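Local structure of De novo designed switch protein caging a hemagglutinin binder (sCageHA267_1S) (Synthetic construct, 7CBC) at residues A[305-308]-A[309-313]. The protein is a designed helical-bundle switch that cages a hemagglutinin-binding domain, and probably serves as the sensing component of a modular biosensor. Residues are numbered along the deposited sequence; the frame is centred on the assembly and turned at random.
Sequences EARD and AVEYL
Arg307 and Glu311, one helical turn apart on helix 303-315, form an i to i+4 salt bridge, the classic way in which an alpha helix ties neighbouring turns together through its side chains. Arg307 NH2 lies 2.5 Å from Glu311 OE2, yet the hydrogen bond within this ion pair is weak, its N-H pointing well off the line to the acceptor. The guanidinium and carboxylate planes stand 87° apart, so the two groups do not form the flat, two-bond pairing possible between such ions. Instead Arg307 NE sits close to both carboxylate oxygens, 2.8 Å from Glu311 OE2 and 3.1 Å from Glu311 OE1, and OE1 also touches Arg307 CG. A bend at chi2 (-97°) swings the arginine, whose CB starts out away from residues 309-313, round to the carboxylate, while Glu311 reaches back with its chain extended beyond CG. Replacing Glu311 by an alanine would probably leave the Arg307 guanidinium without this anionic mate and free to swing away.

Beneath the pair, the i+4 to i backbone hydrogen bonds of the helix set its spacing: Glu311 N donates to Arg307 O at 2.9 Å, and Val310 N to Ala306 O at 3.0 Å. Asp308 does not join the ion pair; its OD2 forms a salt bridge with Arg276 of helix 274-284, which is likely to steady the negative charge. Ala309 is buried against Ala279 of that helix and Leu296 of helix 289-298, and Val310 packs on Ile292, so one side of the turn faces the small neighbouring helices while the Arg307 side is exposed. One residue further on, Tyr312 N bonds to Asp308 O at 2.8 Å, with the donor 36° out of the carbonyl plane, and Tyr312 CB rests 3.0 Å from that same Asp308 O.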
loop_
_atom_site.group_PDB
_atom_site.type_symbol
_atom_site.label_atom_id
_atom_site.label_comp_id
_atom_site.label_asym_id
_atom_site.label_seq_id
_atom_site.Cartn_x
_atom_site.Cartn_y
_atom_site.Cartn_z
ATOM N N GLU A 305 -11.668 18.212 0.961
ATOM C CA GLU A 305 -10.226 18.153 0.776
ATOM C C GLU A 305 -9.765 19.194 -0.239
ATOM O O GLU A 305 -8.760 19.877 -0.017
ATOM C CB GLU A 305 -9.815 16.742 0.342
ATOM C CG GLU A 305 -9.844 15.679 1.447
ATOM C CD GLU A 305 -9.732 14.250 0.912
ATOM O OE1 GLU A 305 -10.264 13.971 -0.185
ATOM O OE2 GLU A 305 -9.112 13.399 1.589
ATOM N N ALA A 306 -10.493 19.335 -1.351
ATOM C CA ALA A 306 -10.099 20.292 -2.383
ATOM C C ALA A 306 -10.170 21.722 -1.860
ATOM O O ALA A 306 -9.198 22.476 -1.963
ATOM C CB ALA A 306 -10.974 20.127 -3.626
ATOM N N ARG A 307 -11.316 22.112 -1.290
ATOM C CA ARG A 307 -11.429 23.428 -0.665
ATOM C C ARG A 307 -10.309 23.650 0.344
ATOM O O ARG A 307 -9.706 24.726 0.391
ATOM C CB ARG A 307 -12.812 23.581 -0.014
ATOM C CG ARG A 307 -12.911 24.591 1.131
ATOM C CD ARG A 307 -12.795 23.893 2.494
ATOM N NE ARG A 307 -12.350 24.799 3.554
ATOM C CZ ARG A 307 -11.805 24.396 4.700
ATOM N NH1 ARG A 307 -11.626 23.102 4.930
ATOM N NH2 ARG A 307 -11.425 25.287 5.607
ATOM N N ASP A 308 -9.990 22.626 1.136
ATOM C CA ASP A 308 -8.906 22.758 2.105
ATOM C C ASP A 308 -7.559 22.953 1.424
ATOM O O ASP A 308 -6.698 23.670 1.939
ATOM C CB ASP A 308 -8.832 21.532 3.009
ATOM C CG ASP A 308 -7.560 21.517 3.837
ATOM O OD1 ASP A 308 -7.511 22.235 4.855
ATOM O OD2 ASP A 308 -6.589 20.835 3.438
ATOM N N ALA A 309 -7.343 22.289 0.285
ATOM C CA ALA A 309 -6.044 22.372 -0.377
ATOM C C ALA A 309 -5.829 23.743 -1.016
ATOM O O ALA A 309 -4.717 24.283 -0.968
ATOM C CB ALA A 309 -5.911 21.258 -1.418
ATOM N N VAL A 310 -6.877 24.329 -1.605
ATOM C CA VAL A 310 -6.732 25.657 -2.202
ATOM C C VAL A 310 -6.670 26.730 -1.118
ATOM O O VAL A 310 -5.831 27.636 -1.177
ATOM C CB VAL A 310 -7.856 25.928 -3.222
ATOM C CG1 VAL A 310 -7.704 25.009 -4.410
ATOM C CG2 VAL A 310 -9.227 25.745 -2.598
ATOM N N GLU A 311 -7.544 26.641 -0.107
ATOM C CA GLU A 311 -7.416 27.505 1.062
ATOM C C GLU A 311 -6.035 27.374 1.693
ATOM O O GLU A 311 -5.490 28.362 2.199
ATOM C CB GLU A 311 -8.511 27.183 2.089
ATOM C CG GLU A 311 -9.870 27.804 1.761
ATOM C CD GLU A 311 -10.954 27.462 2.777
ATOM O OE1 GLU A 311 -12.152 27.694 2.485
ATOM O OE2 GLU A 311 -10.616 26.958 3.875
ATOM N N TYR A 312 -5.448 26.169 1.653
ATOM C CA TYR A 312 -4.107 25.961 2.196
ATOM C C TYR A 312 -3.049 26.701 1.383
ATOM O O TYR A 312 -2.096 27.244 1.954
ATOM C CB TYR A 312 -3.786 24.465 2.261
ATOM C CG TYR A 312 -2.333 24.157 2.543
ATOM C CD1 TYR A 312 -1.839 24.195 3.832
ATOM C CD2 TYR A 312 -1.455 23.830 1.516
ATOM C CE1 TYR A 312 -0.506 23.910 4.100
ATOM C CE2 TYR A 312 -0.121 23.545 1.774
ATOM C CZ TYR A 312 0.347 23.589 3.069
ATOM O OH TYR A 312 1.668 23.309 3.341
ATOM N N LEU A 313 -3.182 26.723 0.053
ATOM C CA LEU A 313 -2.224 27.471 -0.764
ATOM C C LEU A 313 -2.280 28.961 -0.453
ATOM O O LEU A 313 -1.239 29.629 -0.374
ATOM C CB LEU A 313 -2.477 27.234 -2.257
ATOM C CG LEU A 313 -2.180 25.851 -2.858
ATOM C CD1 LEU A 313 -2.565 25.822 -4.340
ATOM C CD2 LEU A 313 -0.719 25.465 -2.677
#